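Local structure of fatty acid metabolism regulator protein (Bacillus subtilis, 1VI0) at residues M11-A16 against K36-A41; E83-V88 against D133-E138. The protein represses transcription of genes for fatty acid transport and beta-oxidation as a DNA-binding homodimer, its DNA binding being inhibited by long-chain fatty acyl-CoA. All coordinates share one frame; numbering follows the deposited sequence. Where two conformers were deposited one is given.

How the contacts relate
Contact 1 lies in the TetR-type DNA-binding domain, where helix 9-24 meets the end of helix 31-38. Contact 2 belongs to the C-terminal domain and pairs helix 81-97 with helix 115-141. The two follow one another along the chain and sit on opposite sides of its centre. Their centres are 36 Å apart and their nearest atoms about 20 Å, so neither touches the other. The bound dodecyl-CoA is near contact 2, about 9 Å from the side chain of Val88. Helix 52-75, which carries the first residue of the ligand pocket, is touched by both: Ile14 of segment 11-16 packs on Leu59, and Val88 of segment 83-88 on Met71.

Contact 1: residues M11-A16 against K36-A41; sequences MQIIDA and KQAGVA
Ala16 and Ala38 face each other methyl to methyl, CB to CB at 3.6 Å, and their small size lets the backbones come close, with the two CA atoms 5.2 Å apart. The Ala38 methyl also sits 3.8 Å from the carbonyl O of Gln12, an oxygen already used by the helical bond from Ala16 N. From the other helix Gln37 lays its CG against the Ala16 methyl at 3.5 Å. That methylene is anti to the backbone N (chi1 173°), and the bend at chi2 (72°) turns the amide aside, so that the aliphatic part of the chain does the touching. Ile13 grazes the Ala38 methyl with CG1 at 4.5 Å, while its side chain packs on Ile45 and Tyr48 of helix 42-48. Directly after Ala38, Gly39 takes a positive phi (81°) and closes helix 31-38 in a Schellman motif; Ala41 then stands at the N-cap position of helix 42-48. Gly39 to Ala41 form the turn of the predicted helix-turn-helix, and the last turn of helix 31-38 just before it rests on helix 9-24. Between the two segments the contact is van der Waals in kind: methyls and methylenes fix how closely the helices approach, and no polar bond sets their alignment.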
HETATM    1  N   MSE A  11       0.149  27.261   7.108  1.00 33.95           N
HETATM    2  CA  MSE A  11      -0.799  26.519   6.285  1.00 33.30           C
HETATM    3  C   MSE A  11      -0.848  26.920   4.851  1.00 31.62           C
HETATM    4  O   MSE A  11      -1.109  26.051   3.985  1.00 33.17           O
HETATM    5  CB  MSE A  11      -2.182  26.471   6.948  1.00 40.44           C
HETATM    6  CG  MSE A  11      -2.120  25.768   8.315  1.00 46.11           C
HETATM    7 SE   MSE A  11      -1.854  23.876   8.103  1.00 62.82          SE
HETATM    8  CE  MSE A  11      -3.040  23.564   6.628  1.00 54.93           C
ATOM      9  N   GLN A  12      -0.543  28.163   4.465  1.00 28.89           N
ATOM     10  CA  GLN A  12      -0.500  28.539   3.065  1.00 29.82           C
ATOM     11  C   GLN A  12       0.584  27.720   2.332  1.00 29.32           C
ATOM     12  O   GLN A  12       0.471  27.397   1.155  1.00 28.53           O
ATOM     13  CB  GLN A  12      -0.101  30.007   2.873  1.00 34.15           C
ATOM     14  CG  GLN A  12      -1.236  31.000   3.075  1.00 41.32           C
ATOM     15  CD  GLN A  12      -0.662  32.424   2.906  1.00 43.01           C
ATOM     16  OE1 GLN A  12      -0.451  32.797   1.751  1.00 44.78           O
ATOM     17  NE2 GLN A  12      -0.409  33.066   4.025  1.00 40.35           N
ATOM     18  N   ILE A  13       1.714  27.586   3.060  1.00 27.06           N
ATOM     19  CA  ILE A  13       2.815  26.806   2.482  1.00 26.04           C
ATOM     20  C   ILE A  13       2.450  25.325   2.406  1.00 24.54           C
ATOM     21  O   ILE A  13       2.689  24.690   1.374  1.00 24.92           O
ATOM     22  CB  ILE A  13       4.106  26.983   3.304  1.00 22.82           C
ATOM     23  CG1 ILE A  13       4.659  28.405   3.050  1.00 24.96           C
ATOM     24  CG2 ILE A  13       5.145  25.945   2.925  1.00 28.33           C
ATOM     25  CD1 ILE A  13       5.534  28.894   4.211  1.00 26.47           C
ATOM     26  N   ILE A  14       1.890  24.804   3.496  1.00 25.29           N
ATOM     27  CA  ILE A  14       1.487  23.373   3.435  1.00 27.40           C
ATOM     28  C   ILE A  14       0.523  23.121   2.281  1.00 26.02           C
ATOM     29  O   ILE A  14       0.630  22.172   1.519  1.00 25.36           O
ATOM     30  CB  ILE A  14       0.843  22.952   4.754  1.00 28.73           C
ATOM     31  CG1 ILE A  14       1.865  22.982   5.886  1.00 27.01           C
ATOM     32  CG2 ILE A  14       0.235  21.552   4.606  1.00 27.33           C
ATOM     33  CD1 ILE A  14       2.965  21.960   5.788  1.00 32.81           C
ATOM     34  N   ASP A  15      -0.426  24.034   2.045  1.00 29.65           N
ATOM     35  CA  ASP A  15      -1.410  23.872   0.977  1.00 29.54           C
ATOM     36  C   ASP A  15      -0.802  23.987  -0.383  1.00 30.13           C
ATOM     37  O   ASP A  15      -1.108  23.244  -1.338  1.00 30.20           O
ATOM     38  CB  ASP A  15      -2.544  24.883   1.201  1.00 37.33           C
ATOM     39  CG  ASP A  15      -3.542  24.466   2.248  1.00 37.59           C
ATOM     40  OD1 ASP A  15      -3.407  23.440   2.922  1.00 41.26           O
ATOM     41  OD2 ASP A  15      -4.536  25.235   2.434  1.00 44.78           O
ATOM     42  N   ALA A  16       0.180  24.909  -0.533  1.00 26.49           N
ATOM     43  CA  ALA A  16       0.861  25.023  -1.816  1.00 26.44           C
ATOM     44  C   ALA A  16       1.714  23.787  -2.044  1.00 21.02           C
ATOM     45  O   ALA A  16       1.793  23.266  -3.152  1.00 23.77           O
ATOM     46  CB  ALA A  16       1.719  26.274  -1.835  1.00 32.09           C
ATOM     47  N   LYS A  36       7.067  29.881  -4.893  1.00 35.34           N
ATOM     48  CA  LYS A  36       6.379  30.521  -6.020  1.00 37.81           C
ATOM     49  C   LYS A  36       4.898  30.212  -5.965  1.00 38.97           C
ATOM     50  O   LYS A  36       4.059  31.118  -5.878  1.00 41.14           O
ATOM     51  CB  LYS A  36       6.975  30.012  -7.339  1.00 39.90           C
ATOM     52  N   GLN A  37       4.566  28.913  -5.859  1.00 36.43           N
ATOM     53  CA  GLN A  37       3.175  28.516  -5.716  1.00 36.38           C
ATOM     54  C   GLN A  37       2.499  29.192  -4.550  1.00 34.37           C
ATOM     55  O   GLN A  37       1.325  29.619  -4.680  1.00 36.26           O
ATOM     56  CB  GLN A  37       3.057  26.984  -5.611  1.00 36.31           C
ATOM     57  CG  GLN A  37       1.624  26.539  -5.284  1.00 40.16           C
ATOM     58  CD  GLN A  37       0.706  26.716  -6.477  1.00 41.91           C
ATOM     59  OE1 GLN A  37       1.133  26.552  -7.624  1.00 41.64           O
ATOM     60  NE2 GLN A  37      -0.557  27.044  -6.201  1.00 42.85           N
ATOM     61  N   ALA A  38       3.121  29.348  -3.373  1.00 34.22           N
ATOM     62  CA  ALA A  38       2.447  29.981  -2.265  1.00 33.12           C
ATOM     63  C   ALA A  38       2.519  31.517  -2.330  1.00 36.06           C
ATOM     64  O   ALA A  38       1.948  32.166  -1.451  1.00 36.48           O
ATOM     65  CB  ALA A  38       2.939  29.511  -0.905  1.00 32.50           C
ATOM     66  N   GLY A  39       3.322  32.072  -3.207  1.00 37.76           N
ATOM     67  CA  GLY A  39       3.423  33.523  -3.355  1.00 40.72           C
ATOM     68  C   GLY A  39       4.312  34.192  -2.336  1.00 41.09           C
ATOM     69  O   GLY A  39       4.177  35.410  -2.097  1.00 43.90           O
ATOM     70  N   VAL A  40       5.177  33.450  -1.683  1.00 41.47           N
ATOM     71  CA  VAL A  40       6.092  33.942  -0.652  1.00 39.42           C
ATOM     72  C   VAL A  40       7.526  33.793  -1.141  1.00 38.01           C
ATOM     73  O   VAL A  40       7.768  33.297  -2.258  1.00 40.06           O
ATOM     74  CB  VAL A  40       5.915  33.147   0.651  1.00 38.50           C
ATOM     75  CG1 VAL A  40       4.500  33.259   1.193  1.00 39.37           C
ATOM     76  CG2 VAL A  40       6.280  31.676   0.411  1.00 36.91           C
ATOM     77  N   ALA A  41       8.501  34.321  -0.409  1.00 36.45           N
ATOM     78  CA  ALA A  41       9.902  34.187  -0.853  1.00 35.15           C
ATOM     79  C   ALA A  41      10.533  32.927  -0.287  1.00 34.07           C
ATOM     80  O   ALA A  41      10.099  32.434   0.768  1.00 34.62           O
ATOM     81  CB  ALA A  41      10.685  35.428  -0.446  1.00 36.76           C
TER

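Contact 2: residues E83-V88 against D133-E138; sequences EKLALV and DGILTE
Ile135 reaches across to helix 81-97 and is met by Lys84, Leu85 and Val88. Its CD1 lies 3.9 Å from Lys84 CB and 4.0 Å from Val88 CG2, and the Ile135 side chain runs past those of Lys84 and Val88 in the opposite direction. Leu85, in the conformer given, one of two, meets both ends of the isoleucine: Ile135 CG2 lies 3.9 Å from Leu85 CG, and Ile135 CD1 is equally close to Leu85 CD2. With CG1 beside the backbone N (chi1 -67°) and the chain extended through chi2 (166°), Ile135 carries CD1 toward helix 81-97. One turn on, Glu138 crosses the Lys84 chain at about a right angle and sets OE1 3.2 Å from Lys84 CE. The ammonium is farther off, Lys84 NZ to Glu138 OE1 being 4.0 Å, a long salt bridge at the exposed margin of an otherwise apolar contact.

The helices run nearly antiparallel, their short segments at 163° and 10.4 Å between axes, as neighbouring helices of the all-helical ligand-binding domain of a TetR-family regulator. Lys84 is held by more than the glutamate: its NZ donates to the carbonyl oxygens of Ile75 and Lys78, at the end of helix 52-75 and just beyond it, and the bend at chi4 turns the ammonium away from Glu138, consistent with these stronger partners. The same Leu85 conformer continues the apolar layer onto Leu132 and Ile158, and onto Ile193 of the second subunit. Val88 packs on Met71 and Tyr128, its side chain about 9 Å from the bound dodecyl-CoA.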
ATOM      1  N   GLU A  83     -20.241   0.254  13.779  1.00 17.42           N
ATOM      2  CA  GLU A  83     -20.602   1.660  13.599  1.00 19.34           C
ATOM      3  C   GLU A  83     -19.411   2.584  13.579  1.00 18.12           C
ATOM      4  O   GLU A  83     -19.247   3.498  12.728  1.00 17.45           O
ATOM      5  CB  GLU A  83     -21.575   2.065  14.750  1.00 21.74           C
ATOM      6  CG  GLU A  83     -22.955   1.506  14.524  1.00 24.63           C
ATOM      7  CD  GLU A  83     -23.856   1.556  15.765  1.00 30.27           C
ATOM      8  OE1 GLU A  83     -23.377   1.672  16.893  1.00 28.67           O
ATOM      9  OE2 GLU A  83     -25.088   1.426  15.544  1.00 28.88           O
ATOM     10  N   LYS A  84     -18.452   2.361  14.498  1.00 18.44           N
ATOM     11  CA  LYS A  84     -17.214   3.165  14.435  1.00 18.64           C
ATOM     12  C   LYS A  84     -16.438   2.957  13.155  1.00 17.38           C
ATOM     13  O   LYS A  84     -15.956   3.930  12.573  1.00 19.18           O
ATOM     14  CB  LYS A  84     -16.355   2.853  15.662  1.00 18.94           C
ATOM     15  CG  LYS A  84     -17.074   3.215  16.982  1.00 17.66           C
ATOM     16  CD  LYS A  84     -16.172   2.732  18.137  1.00 21.00           C
ATOM     17  CE  LYS A  84     -16.909   2.683  19.462  1.00 28.83           C
ATOM     18  NZ  LYS A  84     -17.332   4.015  19.934  1.00 31.99           N
ATOM     19  N   LEU A  85     -16.283   1.718  12.681  1.00 16.74           N
ATOM     20  CA  LEU A  85     -15.522   1.468  11.437  1.00 18.55           C
ATOM     21  C   LEU A  85     -16.232   2.063  10.249  1.00 18.96           C
ATOM     22  O   LEU A  85     -15.610   2.640   9.363  1.00 17.83           O
ATOM     23  CB  LEU A  85     -15.398  -0.062  11.305  1.00 16.91           C
ATOM     24  CG  LEU A  85     -14.390  -0.679  12.290  0.50 14.46           C
ATOM     25  CD1 LEU A  85     -14.294  -2.181  12.009  0.50 15.74           C
ATOM     26  CD2 LEU A  85     -13.017  -0.033  12.028  0.50 16.45           C
ATOM     27  N   ALA A  86     -17.595   2.006  10.311  1.00 18.52           N
ATOM     28  CA  ALA A  86     -18.328   2.669   9.219  1.00 18.78           C
ATOM     29  C   ALA A  86     -17.980   4.141   9.094  1.00 19.64           C
ATOM     30  O   ALA A  86     -17.770   4.648   7.950  1.00 21.76           O
ATOM     31  CB  ALA A  86     -19.817   2.467   9.420  1.00 20.26           C
ATOM     32  N   LEU A  87     -17.830   4.816  10.182  1.00 18.73           N
ATOM     33  CA  LEU A  87     -17.470   6.228  10.246  1.00 17.75           C
ATOM     34  C   LEU A  87     -16.038   6.428   9.759  1.00 17.98           C
ATOM     35  O   LEU A  87     -15.803   7.315   8.900  1.00 21.21           O
ATOM     36  CB  LEU A  87     -17.708   6.775  11.636  1.00 22.37           C
ATOM     37  CG  LEU A  87     -17.936   8.308  11.673  1.00 31.07           C
ATOM     38  CD1 LEU A  87     -18.838   8.730  10.519  1.00 37.53           C
ATOM     39  CD2 LEU A  87     -18.608   8.643  12.997  1.00 37.01           C
ATOM     40  N   VAL A  88     -15.122   5.604  10.261  1.00 16.79           N
ATOM     41  CA  VAL A  88     -13.749   5.693   9.793  1.00 18.14           C
ATOM     42  C   VAL A  88     -13.677   5.538   8.285  1.00 16.84           C
ATOM     43  O   VAL A  88     -13.020   6.384   7.665  1.00 18.19           O
ATOM     44  CB  VAL A  88     -12.851   4.577  10.432  1.00 19.65           C
ATOM     45  CG1 VAL A  88     -11.503   4.646   9.796  1.00 19.12           C
ATOM     46  CG2 VAL A  88     -12.752   4.898  11.942  1.00 21.90           C
ATOM     47  N   ASP A 133      -7.056   0.039  16.541  1.00 12.86           N
ATOM     48  CA  ASP A 133      -6.813  -0.970  17.565  1.00 16.91           C
ATOM     49  C   ASP A 133      -7.829  -0.825  18.726  1.00 14.79           C
ATOM     50  O   ASP A 133      -8.317  -1.884  19.193  1.00 16.68           O
ATOM     51  CB  ASP A 133      -5.418  -0.750  18.175  1.00 16.73           C
ATOM     52  CG  ASP A 133      -4.308  -1.271  17.290  1.00 21.78           C
ATOM     53  OD1 ASP A 133      -4.536  -1.608  16.102  1.00 21.59           O
ATOM     54  OD2 ASP A 133      -3.134  -1.371  17.759  1.00 25.32           O
ATOM     55  N   GLY A 134      -8.126   0.360  19.120  1.00 15.18           N
ATOM     56  CA  GLY A 134      -9.097   0.663  20.215  1.00 15.48           C
ATOM     57  C   GLY A 134     -10.493   0.210  19.763  1.00 17.52           C
ATOM     58  O   GLY A 134     -11.303  -0.307  20.526  1.00 18.63           O
ATOM     59  N   ILE A 135     -10.890   0.508  18.529  1.00 16.07           N
ATOM     60  CA  ILE A 135     -12.216  -0.008  18.069  1.00 16.29           C
ATOM     61  C   ILE A 135     -12.297  -1.502  18.228  1.00 15.69           C
ATOM     62  O   ILE A 135     -13.239  -2.105  18.738  1.00 18.65           O
ATOM     63  CB  ILE A 135     -12.463   0.422  16.604  1.00 14.47           C
ATOM     64  CG1 ILE A 135     -12.636   1.921  16.470  1.00 15.55           C
ATOM     65  CG2 ILE A 135     -13.638  -0.383  16.055  1.00 17.41           C
ATOM     66  CD1 ILE A 135     -12.540   2.414  15.018  1.00 20.90           C
ATOM     67  N   LEU A 136     -11.257  -2.258  17.839  1.00 15.06           N
ATOM     68  CA  LEU A 136     -11.185  -3.696  17.895  1.00 15.55           C
ATOM     69  C   LEU A 136     -11.219  -4.193  19.366  1.00 16.22           C
ATOM     70  O   LEU A 136     -11.916  -5.121  19.677  1.00 15.03           O
ATOM     71  CB  LEU A 136      -9.919  -4.180  17.189  1.00 16.40           C
ATOM     72  CG  LEU A 136      -9.952  -4.023  15.643  1.00 13.43           C
ATOM     73  CD1 LEU A 136      -8.597  -4.293  15.003  1.00 14.68           C
ATOM     74  CD2 LEU A 136     -11.055  -4.940  15.124  1.00 19.85           C
ATOM     75  N   THR A 137     -10.375  -3.577  20.206  1.00 17.08           N
ATOM     76  CA  THR A 137     -10.300  -4.068  21.618  1.00 16.46           C
ATOM     77  C   THR A 137     -11.574  -3.755  22.399  1.00 13.91           C
ATOM     78  O   THR A 137     -11.978  -4.556  23.233  1.00 16.58           O
ATOM     79  CB  THR A 137      -9.041  -3.598  22.346  1.00 14.13           C
ATOM     80  OG1 THR A 137      -8.949  -2.190  22.366  1.00 17.85           O
ATOM     81  CG2 THR A 137      -7.811  -4.233  21.684  1.00 15.86           C
ATOM     82  N   GLU A 138     -12.197  -2.647  22.056  1.00 16.76           N
ATOM     83  CA  GLU A 138     -13.516  -2.350  22.694  1.00 19.57           C
ATOM     84  C   GLU A 138     -14.487  -3.436  22.235  1.00 20.18           C
ATOM     85  O   GLU A 138     -15.294  -3.968  22.968  1.00 18.33           O
ATOM     86  CB  GLU A 138     -13.998  -1.007  22.161  1.00 20.98           C
ATOM     87  CG  GLU A 138     -13.373   0.201  22.787  1.00 21.71           C
ATOM     88  CD  GLU A 138     -13.667   1.488  22.062  1.00 30.39           C
ATOM     89  OE1 GLU A 138     -14.540   1.468  21.158  1.00 34.19           O
ATOM     90  OE2 GLU A 138     -13.033   2.522  22.365  1.00 30.06           O
TER